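Local coordinates for AvrRxo1-ORF1 (Xanthomonas oryzae pv. oryzicola, PDB 4Z8T), which acts as a type III effector of a plant-pathogenic bacterium, carries a zeta-toxin-like P-loop kinase domain and is bound by its partner protein AvrRxo1-ORF2, at residues A[119-123]-A[124-128]; A[187-190]-A[191-195]; A[206-210]-A[211-215]; A[291-294]-A[295-299]. All coordinates share one frame; numbering follows the deposited sequence.

Contact 1: residues A[119-123]-A[124-128]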
loop_
_atom_site.group_PDB
_atom_site.type_symbol
_atom_site.label_atom_id
_atom_site.label_comp_id
_atom_site.label_asym_id
_atom_site.label_seq_id
_atom_site.Cartn_x
_atom_site.Cartn_y
_atom_site.Cartn_z
ATOM N N LYS A 119 -22.339 -35.532 10.293
ATOM C CA LYS A 119 -21.195 -34.876 10.918
ATOM C C LYS A 119 -21.536 -34.540 12.356
ATOM O O LYS A 119 -22.482 -33.795 12.623
ATOM C CB LYS A 119 -20.818 -33.586 10.182
ATOM C CG LYS A 119 -20.123 -33.787 8.852
ATOM C CD LYS A 119 -19.800 -32.440 8.201
ATOM C CE LYS A 119 -19.012 -32.623 6.913
ATOM N NZ LYS A 119 -18.590 -31.314 6.322
ATOM N N ILE A 120 -20.758 -35.080 13.284
ATOM C CA ILE A 120 -20.998 -34.816 14.687
ATOM C C ILE A 120 -19.816 -34.165 15.402
ATOM O O ILE A 120 -19.945 -33.707 16.542
ATOM C CB ILE A 120 -21.457 -36.089 15.392
ATOM C CG1 ILE A 120 -20.458 -37.211 15.159
ATOM C CG2 ILE A 120 -22.815 -36.511 14.862
ATOM C CD1 ILE A 120 -19.511 -37.379 16.289
ATOM N N PHE A 121 -18.664 -34.124 14.732
ATOM C CA PHE A 121 -17.503 -33.395 15.237
ATOM C C PHE A 121 -17.204 -32.220 14.310
ATOM O O PHE A 121 -17.444 -32.301 13.110
ATOM C CB PHE A 121 -16.269 -34.293 15.272
ATOM C CG PHE A 121 -16.376 -35.450 16.215
ATOM C CD1 PHE A 121 -16.633 -35.243 17.562
ATOM C CD2 PHE A 121 -16.171 -36.749 15.760
ATOM C CE1 PHE A 121 -16.715 -36.328 18.439
ATOM C CE2 PHE A 121 -16.252 -37.835 16.630
ATOM C CZ PHE A 121 -16.521 -37.620 17.968
ATOM N N SER A 122 -16.673 -31.141 14.868
ATOM C CA SER A 122 -16.295 -29.981 14.060
ATOM C C SER A 122 -14.948 -30.216 13.393
ATOM O O SER A 122 -14.202 -31.117 13.782
ATOM C CB SER A 122 -16.203 -28.739 14.932
ATOM O OG SER A 122 -15.107 -28.820 15.823
ATOM N N SER A 123 -14.633 -29.404 12.389
ATOM C CA SER A 123 -13.328 -29.501 11.742
ATOM C C SER A 123 -12.203 -29.376 12.754
ATOM O O SER A 123 -11.229 -30.126 12.705
ATOM C CB SER A 123 -13.178 -28.422 10.664
ATOM O OG SER A 123 -14.062 -28.673 9.589
ATOM N N ALA A 124 -12.322 -28.422 13.668
ATOM C CA ALA A 124 -11.278 -28.231 14.663
ATOM C C ALA A 124 -11.140 -29.458 15.561
ATOM O O ALA A 124 -10.035 -29.830 15.959
ATOM C CB ALA A 124 -11.542 -26.982 15.488
ATOM N N GLN A 125 -12.266 -30.093 15.872
ATOM C CA GLN A 125 -12.245 -31.295 16.687
ATOM C C GLN A 125 -11.501 -32.461 16.039
ATOM O O GLN A 125 -10.895 -33.275 16.753
ATOM C CB GLN A 125 -13.668 -31.729 17.031
ATOM C CG GLN A 125 -14.238 -31.038 18.245
ATOM C CD GLN A 125 -15.587 -31.593 18.596
ATOM O OE1 GLN A 125 -16.530 -31.482 17.816
ATOM N NE2 GLN A 125 -15.683 -32.231 19.763
ATOM N N VAL A 126 -11.535 -32.548 14.708
ATOM C CA VAL A 126 -10.853 -33.649 14.026
ATOM C C VAL A 126 -9.480 -33.280 13.451
ATOM O O VAL A 126 -8.815 -34.129 12.861
ATOM C CB VAL A 126 -11.717 -34.311 12.910
ATOM C CG1 VAL A 126 -12.985 -34.957 13.500
ATOM C CG2 VAL A 126 -12.093 -33.295 11.821
ATOM N N HIS A 127 -9.048 -32.031 13.613
ATOM C CA HIS A 127 -7.847 -31.594 12.892
ATOM C C HIS A 127 -6.563 -32.339 13.265
ATOM O O HIS A 127 -5.802 -32.760 12.375
ATOM C CB HIS A 127 -7.615 -30.087 13.007
ATOM C CG HIS A 127 -6.370 -29.637 12.312
ATOM N ND1 HIS A 127 -6.261 -29.583 10.938
ATOM C CD2 HIS A 127 -5.163 -29.257 12.798
ATOM C CE1 HIS A 127 -5.047 -29.180 10.608
ATOM N NE2 HIS A 127 -4.364 -28.973 11.718
ATOM N N SER A 128 -6.308 -32.489 14.560
ATOM C CA SER A 128 -5.105 -33.195 14.996
ATOM C C SER A 128 -5.081 -34.610 14.443
ATOM O O SER A 128 -4.073 -35.065 13.905
ATOM C CB SER A 128 -5.016 -33.231 16.520
ATOM O OG SER A 128 -4.754 -31.937 17.027
#

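Contact 2: residues A[187-190]-A[191-195]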
loop_
_atom_site.group_PDB
_atom_site.type_symbol
_atom_site.label_atom_id
_atom_site.label_comp_id
_atom_site.label_asym_id
_atom_site.label_seq_id
_atom_site.Cartn_x
_atom_site.Cartn_y
_atom_site.Cartn_z
ATOM N N ALA A 187 -3.735 -14.680 -4.142
ATOM C CA ALA A 187 -4.851 -13.755 -4.295
ATOM C C ALA A 187 -4.792 -12.750 -3.160
ATOM O O ALA A 187 -4.228 -13.032 -2.104
ATOM C CB ALA A 187 -6.172 -14.510 -4.263
ATOM N N PRO A 188 -5.385 -11.570 -3.363
ATOM C CA PRO A 188 -5.462 -10.593 -2.276
ATOM C C PRO A 188 -6.163 -11.204 -1.073
ATOM O O PRO A 188 -7.007 -12.092 -1.245
ATOM C CB PRO A 188 -6.327 -9.475 -2.873
ATOM C CG PRO A 188 -6.129 -9.585 -4.343
ATOM C CD PRO A 188 -5.907 -11.045 -4.639
ATOM N N LEU A 189 -5.814 -10.737 0.120
ATOM C CA LEU A 189 -6.382 -11.291 1.341
ATOM C C LEU A 189 -7.897 -11.255 1.326
ATOM O O LEU A 189 -8.539 -12.218 1.724
ATOM C CB LEU A 189 -5.848 -10.544 2.557
ATOM C CG LEU A 189 -6.409 -10.921 3.930
ATOM C CD1 LEU A 189 -6.288 -12.408 4.209
ATOM C CD2 LEU A 189 -5.657 -10.133 5.000
ATOM N N GLU A 190 -8.464 -10.143 0.876
ATOM C CA GLU A 190 -9.915 -10.044 0.823
ATOM C C GLU A 190 -10.536 -11.117 -0.070
ATOM O O GLU A 190 -11.650 -11.604 0.199
ATOM C CB GLU A 190 -10.320 -8.642 0.358
ATOM C CG GLU A 190 -11.619 -8.158 0.928
ATOM C CD GLU A 190 -11.774 -6.653 0.793
ATOM O OE1 GLU A 190 -11.290 -6.095 -0.217
ATOM O OE2 GLU A 190 -12.363 -6.031 1.707
ATOM N N ASN A 191 -9.830 -11.507 -1.131
ATOM C CA ASN A 191 -10.353 -12.551 -2.007
ATOM C C ASN A 191 -10.419 -13.873 -1.268
ATOM O O ASN A 191 -11.343 -14.650 -1.454
ATOM C CB ASN A 191 -9.502 -12.716 -3.274
ATOM C CG ASN A 191 -9.800 -11.661 -4.315
ATOM O OD1 ASN A 191 -10.301 -10.576 -3.988
ATOM N ND2 ASN A 191 -9.511 -11.974 -5.581
ATOM N N SER A 192 -9.415 -14.140 -0.442
ATOM C CA SER A 192 -9.435 -15.356 0.355
ATOM C C SER A 192 -10.544 -15.323 1.383
ATOM O O SER A 192 -11.165 -16.342 1.641
ATOM C CB SER A 192 -8.093 -15.589 1.061
ATOM O OG SER A 192 -7.109 -16.010 0.121
ATOM N N LEU A 193 -10.794 -14.152 1.969
ATOM C CA LEU A 193 -11.838 -14.042 2.982
ATOM C C LEU A 193 -13.204 -14.325 2.364
ATOM O O LEU A 193 -13.994 -15.108 2.910
ATOM C CB LEU A 193 -11.813 -12.654 3.644
ATOM C CG LEU A 193 -10.519 -12.286 4.393
ATOM C CD1 LEU A 193 -10.543 -10.811 4.851
ATOM C CD2 LEU A 193 -10.281 -13.182 5.596
ATOM N N VAL A 194 -13.479 -13.728 1.209
ATOM C CA VAL A 194 -14.788 -13.996 0.599
ATOM C C VAL A 194 -14.843 -15.418 0.046
ATOM O O VAL A 194 -15.897 -16.047 0.039
ATOM C CB VAL A 194 -15.216 -12.940 -0.431
ATOM C CG1 VAL A 194 -14.461 -13.103 -1.699
ATOM C CG2 VAL A 194 -16.726 -13.039 -0.690
ATOM N N GLY A 195 -13.693 -15.943 -0.370
ATOM C CA GLY A 195 -13.610 -17.330 -0.788
ATOM C C GLY A 195 -14.010 -18.297 0.320
ATOM O O GLY A 195 -14.693 -19.290 0.081
HETATM O O HOH W 1 -4.781 -14.763 0.299
#

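Contact 3: residues A[206-210]-A[211-215]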
loop_
_atom_site.group_PDB
_atom_site.type_symbol
_atom_site.label_atom_id
_atom_site.label_comp_id
_atom_site.label_asym_id
_atom_site.label_seq_id
_atom_site.Cartn_x
_atom_site.Cartn_y
_atom_site.Cartn_z
ATOM N N PRO A 206 -12.208 -26.415 3.695
ATOM C CA PRO A 206 -12.185 -25.870 5.056
ATOM C C PRO A 206 -12.692 -24.433 5.166
ATOM O O PRO A 206 -12.536 -23.628 4.239
ATOM C CB PRO A 206 -10.702 -25.949 5.449
ATOM C CG PRO A 206 -9.955 -26.062 4.171
ATOM C CD PRO A 206 -10.865 -26.743 3.189
ATOM N N ARG A 207 -13.293 -24.133 6.313
ATOM C CA ARG A 207 -13.779 -22.792 6.636
ATOM C C ARG A 207 -13.093 -22.280 7.897
ATOM O O ARG A 207 -13.673 -22.296 8.976
ATOM C CB ARG A 207 -15.297 -22.829 6.858
ATOM C CG ARG A 207 -16.089 -23.244 5.625
ATOM C CD ARG A 207 -17.507 -23.679 5.982
ATOM N NE ARG A 207 -17.540 -25.034 6.533
ATOM C CZ ARG A 207 -17.867 -25.321 7.789
ATOM N NH1 ARG A 207 -18.175 -24.348 8.634
ATOM N NH2 ARG A 207 -17.879 -26.582 8.206
ATOM N N PRO A 208 -11.843 -21.831 7.770
ATOM C CA PRO A 208 -11.104 -21.384 8.954
ATOM C C PRO A 208 -11.501 -19.990 9.399
ATOM O O PRO A 208 -12.108 -19.236 8.621
ATOM C CB PRO A 208 -9.648 -21.369 8.470
ATOM C CG PRO A 208 -9.740 -21.172 7.000
ATOM C CD PRO A 208 -10.993 -21.874 6.565
ATOM N N PRO A 209 -11.164 -19.645 10.648
ATOM C CA PRO A 209 -11.402 -18.295 11.159
ATOM C C PRO A 209 -10.392 -17.301 10.589
ATOM O O PRO A 209 -9.393 -17.710 9.960
ATOM C CB PRO A 209 -11.207 -18.457 12.669
ATOM C CG PRO A 209 -10.229 -19.579 12.795
ATOM C CD PRO A 209 -10.589 -20.532 11.679
ATOM N N TYR A 210 -10.663 -16.015 10.799
ATOM C CA TYR A 210 -9.843 -14.949 10.248
ATOM C C TYR A 210 -8.326 -15.079 10.484
ATOM O O TYR A 210 -7.554 -14.892 9.540
ATOM C CB TYR A 210 -10.343 -13.573 10.732
ATOM C CG TYR A 210 -9.652 -12.410 10.051
ATOM C CD1 TYR A 210 -8.439 -11.929 10.516
ATOM C CD2 TYR A 210 -10.223 -11.790 8.952
ATOM C CE1 TYR A 210 -7.796 -10.889 9.895
ATOM C CE2 TYR A 210 -9.584 -10.731 8.324
ATOM C CZ TYR A 210 -8.374 -10.291 8.806
ATOM O OH TYR A 210 -7.725 -9.239 8.198
ATOM N N PRO A 211 -7.884 -15.332 11.735
ATOM C CA PRO A 211 -6.433 -15.338 11.949
ATOM C C PRO A 211 -5.682 -16.358 11.082
ATOM O O PRO A 211 -4.529 -16.119 10.702
ATOM C CB PRO A 211 -6.298 -15.711 13.431
ATOM C CG PRO A 211 -7.580 -15.244 14.044
ATOM C CD PRO A 211 -8.620 -15.551 12.997
ATOM N N VAL A 212 -6.319 -17.481 10.780
ATOM C CA VAL A 212 -5.704 -18.486 9.918
ATOM C C VAL A 212 -5.462 -17.933 8.516
ATOM O O VAL A 212 -4.402 -18.133 7.920
ATOM C CB VAL A 212 -6.598 -19.734 9.847
ATOM C CG1 VAL A 212 -6.103 -20.730 8.781
ATOM C CG2 VAL A 212 -6.663 -20.406 11.229
ATOM N N VAL A 213 -6.459 -17.245 7.980
ATOM C CA VAL A 213 -6.358 -16.723 6.620
ATOM C C VAL A 213 -5.380 -15.548 6.540
ATOM O O VAL A 213 -4.574 -15.447 5.604
ATOM C CB VAL A 213 -7.756 -16.329 6.101
ATOM C CG1 VAL A 213 -7.684 -15.905 4.633
ATOM C CG2 VAL A 213 -8.710 -17.515 6.264
ATOM N N SER A 214 -5.410 -14.671 7.535
ATOM C CA SER A 214 -4.501 -13.521 7.543
ATOM C C SER A 214 -3.057 -13.918 7.808
ATOM O O SER A 214 -2.147 -13.498 7.089
ATOM C CB SER A 214 -4.972 -12.470 8.552
ATOM O OG SER A 214 -4.175 -11.298 8.445
ATOM N N SER A 215 -2.833 -14.749 8.817
ATOM C CA SER A 215 -1.471 -15.168 9.092
ATOM C C SER A 215 -0.932 -16.025 7.956
ATOM O O SER A 215 0.256 -15.961 7.623
ATOM C CB SER A 215 -1.379 -15.896 10.433
ATOM O OG SER A 215 -1.409 -14.935 11.479
HETATM O O HOH W 2 -5.261 -8.764 8.551
#

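Contact 4: residues A[291-294]-A[295-299]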
loop_
_atom_site.group_PDB
_atom_site.type_symbol
_atom_site.label_atom_id
_atom_site.label_comp_id
_atom_site.label_asym_id
_atom_site.label_seq_id
_atom_site.Cartn_x
_atom_site.Cartn_y
_atom_site.Cartn_z
ATOM N N LYS A 291 -23.152 -2.690 2.476
ATOM C CA LYS A 291 -23.591 -2.636 1.083
ATOM C C LYS A 291 -22.451 -2.191 0.171
ATOM O O LYS A 291 -22.263 -2.734 -0.919
ATOM C CB LYS A 291 -24.781 -1.682 0.917
ATOM C CG LYS A 291 -25.307 -1.594 -0.516
ATOM C CD LYS A 291 -26.185 -0.362 -0.713
ATOM C CE LYS A 291 -26.852 -0.350 -2.089
ATOM N NZ LYS A 291 -25.890 -0.301 -3.218
ATOM N N GLU A 292 -21.688 -1.207 0.629
ATOM C CA GLU A 292 -20.602 -0.664 -0.174
ATOM C C GLU A 292 -19.552 -1.725 -0.474
ATOM O O GLU A 292 -19.158 -1.899 -1.628
ATOM C CB GLU A 292 -19.967 0.538 0.526
ATOM C CG GLU A 292 -18.669 1.030 -0.106
ATOM C CD GLU A 292 -18.707 1.047 -1.625
ATOM O OE1 GLU A 292 -19.713 1.512 -2.215
ATOM O OE2 GLU A 292 -17.716 0.581 -2.230
ATOM N N LEU A 293 -19.117 -2.432 0.564
ATOM C CA LEU A 293 -18.112 -3.488 0.412
ATOM C C LEU A 293 -18.590 -4.552 -0.573
ATOM O O LEU A 293 -17.840 -4.965 -1.459
ATOM C CB LEU A 293 -17.768 -4.109 1.775
ATOM C CG LEU A 293 -16.707 -5.222 1.842
ATOM C CD1 LEU A 293 -15.949 -5.169 3.161
ATOM C CD2 LEU A 293 -17.313 -6.611 1.674
ATOM N N ILE A 294 -19.836 -4.997 -0.422
ATOM C CA ILE A 294 -20.376 -6.001 -1.332
ATOM C C ILE A 294 -20.408 -5.459 -2.761
ATOM O O ILE A 294 -19.980 -6.133 -3.688
ATOM C CB ILE A 294 -21.768 -6.493 -0.880
ATOM C CG1 ILE A 294 -21.659 -7.114 0.522
ATOM C CG2 ILE A 294 -22.314 -7.500 -1.856
ATOM C CD1 ILE A 294 -22.998 -7.464 1.158
ATOM N N ASP A 295 -20.882 -4.226 -2.929
ATOM C CA ASP A 295 -20.856 -3.585 -4.240
ATOM C C ASP A 295 -19.433 -3.425 -4.767
ATOM O O ASP A 295 -19.197 -3.588 -5.959
ATOM C CB ASP A 295 -21.523 -2.207 -4.185
ATOM C CG ASP A 295 -23.017 -2.290 -3.959
ATOM O OD1 ASP A 295 -23.581 -3.406 -4.067
ATOM O OD2 ASP A 295 -23.623 -1.231 -3.677
ATOM N N ARG A 296 -18.496 -3.091 -3.883
ATOM C CA ARG A 296 -17.103 -2.906 -4.289
ATOM C C ARG A 296 -16.519 -4.200 -4.843
ATOM O O ARG A 296 -15.864 -4.187 -5.884
ATOM C CB ARG A 296 -16.243 -2.401 -3.129
ATOM C CG ARG A 296 -14.754 -2.321 -3.468
ATOM C CD ARG A 296 -13.952 -1.602 -2.401
ATOM N NE ARG A 296 -14.098 -2.198 -1.073
ATOM C CZ ARG A 296 -13.382 -3.229 -0.627
ATOM N NH1 ARG A 296 -12.475 -3.803 -1.407
ATOM N NH2 ARG A 296 -13.580 -3.692 0.602
ATOM N N LEU A 297 -16.768 -5.315 -4.156
ATOM C CA LEU A 297 -16.303 -6.618 -4.636
ATOM C C LEU A 297 -17.044 -7.075 -5.885
ATOM O O LEU A 297 -16.442 -7.643 -6.798
ATOM C CB LEU A 297 -16.403 -7.673 -3.535
ATOM C CG LEU A 297 -15.462 -7.440 -2.352
ATOM C CD1 LEU A 297 -15.621 -8.513 -1.293
ATOM C CD2 LEU A 297 -14.023 -7.388 -2.818
ATOM N N GLU A 298 -18.349 -6.830 -5.932
ATOM C CA GLU A 298 -19.136 -7.191 -7.102
ATOM C C GLU A 298 -18.693 -6.428 -8.351
ATOM O O GLU A 298 -18.805 -6.941 -9.460
ATOM C CB GLU A 298 -20.626 -6.952 -6.841
ATOM C CG GLU A 298 -21.232 -7.894 -5.824
ATOM C CD GLU A 298 -21.554 -9.254 -6.401
ATOM O OE1 GLU A 298 -22.438 -9.329 -7.285
ATOM O OE2 GLU A 298 -20.938 -10.252 -5.964
ATOM N N ASN A 299 -18.195 -5.205 -8.165
ATOM C CA ASN A 299 -17.787 -4.353 -9.287
ATOM C C ASN A 299 -16.656 -4.976 -10.104
ATOM O O ASN A 299 -16.494 -4.670 -11.289
ATOM C CB ASN A 299 -17.360 -2.972 -8.774
ATOM C CG ASN A 299 -17.274 -1.934 -9.879
ATOM O OD1 ASN A 299 -18.151 -1.861 -10.744
ATOM N ND2 ASN A 299 -16.219 -1.122 -9.856
#

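Contact 1: residues A[119-123]-A[124-128]
Gln125 reaches back over Ser122 to the edge of Phe121, and each of its side-chain atoms meets something on the way. Gln125 CB rests against the Ser122 carbonyl, 3.3 Å from Ser122 O. Next, Gln125 CG passes 3.4 Å from Ser122 OG. Beyond CG the chain runs extended, bringing CD alongside Phe121 CD1. At the tip, Gln125 OE1 accepts the backbone N-H of Ser122 at 3.0 Å in a nearly straight bond (166° at the hydrogen), with the donor tilted slightly from the amide's carbonyl plane. In return, Gln125 N donates to Ser122 OG at 3.1 Å; a chi1 of 69° sets this hydroxyl between its own backbone N and carbonyl carbon, facing the helix start. These reciprocal bonds form a capping box, with Ser122 as N-cap of helix 123-141. Gln125 OE1 also lies in the plane of the Phe121 ring, at its edge, 3.8 Å from Phe121 CD1, while ring and amide planes stand 85° apart. The other amide atom, NE2, bonds to Lys4 O near the N-terminus. Beside the box, Phe121 CB packs on Val126 CG1 at 3.8 Å, and Phe121 continues onto Ile9 and Tyr10 of helix 6-10.

Contact 2: residues A[187-190]-A[191-195]
Pro188 and Asn191 run side by side and point the same way, the proline ring flanking the amide with Pro188 CD 3.8 Å from Asn191 ND2. Asn191 turns CG beside its own backbone N (chi1 -79°), which keeps the amide against the ring. Lower on the same side chain, Asn191 CB touches Ala187 CB at 3.9 Å, so the asparagine spans both loop residues ahead of the helix. Pro188 is the N-cap of helix 189-198 and has no side-chain acceptor to offer; its carbonyl O instead takes Ser192 N at 3.3 Å, in the carbonyl plane, and Asn191 N through a weak bond. The preceding strand 179-185 belongs to the parallel part of the central sheet, as expected of a P-loop kinase fold. Leu189 sets out away from the next turn, yet its end swings back until Leu189 CG lies 4.2 Å from Leu193 CD1. On another side of the turn a water bridges the loop to the helix: it donates to Ala187 O at 3.0 Å and to Ser192 OG at 2.6 Å. Ser192 OG is gripped a second time by Thr74 O, within the loop that probably forms the Walker A motif.

Contact 3: residues A[206-210]-A[211-215]
Pro208 wedges against two valines of the following helical turn, and this is the close-packed apolar side of the contact. Pro208 CB meets Val212 CG1 at 3.6 Å and Pro208 CG meets Val213 CG2 at 3.9 Å, the Pro208 side chain crossing both valines at about a right angle. The other Val212 branch, CG2, reaches Pro209 CD at 4.0 Å, so that Val212 straddles two consecutive prolines. Trp97 of the AvrRxo1-ORF2 chain packs on both Pro208 and Pro209, adding the partner protein to this apolar layer.

The side of Tyr210 and Ser214 is more polar and joined through water, with Ser214 partly exposed. The tyrosine ring swings to the carbonyl side of its own residue (chi1 -172°) and extends along the helix, where Tyr210 CE1 touches Ser214 CB obliquely at 3.5 Å. The two hydroxyls do not meet directly: one water, lying in the plane of the ring at its edge, joins them, 2.5 Å from Tyr210 OH and 2.8 Å from Ser214 OG. The ring itself is buried, packing also on Leu193 and Trp322.

Backbone bonds of the first turn join the two sides. Ser214 N donates to Tyr210 O at 2.9 Å in an almost straight bond (170°), whereas Val212 N reaches Pro209 O weakly. Pro211 has no N-H to give, which costs little in a first turn, where no earlier helical carbonyl would accept it. Pro209 at the N-cap and Pro211 in the first turn thus make a proline-rich start to helix 210-222.

Contact 4: residues A[291-294]-A[295-299]
Lys291 and Asp295, one turn apart, form a salt bridge along the helix surface. Lys291 NZ is modelled 2.5 Å from Asp295 OD2, so short that the exact length is doubtful. The lysine runs extended as far as CE, and a final bend (chi4 -62°) folds the ammonium back to the carboxylate. One residue on, Glu292 and Arg296 cross at about a right angle without pairing their charges: Glu292 OE2 sits against the aliphatic start of the arginine, 3.4 Å from Arg296 CB. Arg296 is bent at chi3, which brings its guanidinium obliquely against Leu293, with Arg296 NH2 3.7 Å from Leu293 CG. Leu293 and Leu297 lie side by side, CD2 of Leu293 touching CD1 of Leu297 at 3.9 Å, and Ile294 and Glu298 run in the same parallel fashion.

Four successive i to i+4 backbone bonds, such as Leu297 N to Leu293 O at 2.9 Å, hold these pairs in step. Further out, Glu190 grips Arg296 NH1 and Arg311 takes Glu298 OE1, both as salt bridges. Glu292 OE2 comes close to its counterpart in the second subunit, another copy of this protein, a proximity that would probably disfavour charge on both. Helix 291-298 therefore lies at a subunit boundary, with Leu293 and Leu297 against helix 189-198 and Ile294 and Glu298 against helix 304-315.

Contacts 2 and 3 interlock, their centres about 10 Å apart: Leu193 CD1 meets Tyr210 CE2 at 3.6 Å, and Ser192 CB meets Val213 CG1 at the same distance, so the starts of two successive helices share one apolar seam. Contact 4, centred about 14 Å from contact 2, is tied to it by Glu190 OE1 and Arg296 NH1, 2.8 Å apart. Contact 1 stands off, its nearest atoms about 5 Å from contact 3, yet AvrRxo1-ORF2 reaches both, with Trp97 of that chain packing on Ser123 as well. In contact 2 the Ala187 side chain lies near the probable P-loop, and that of Pro188 about 4 Å from a bound sulfate.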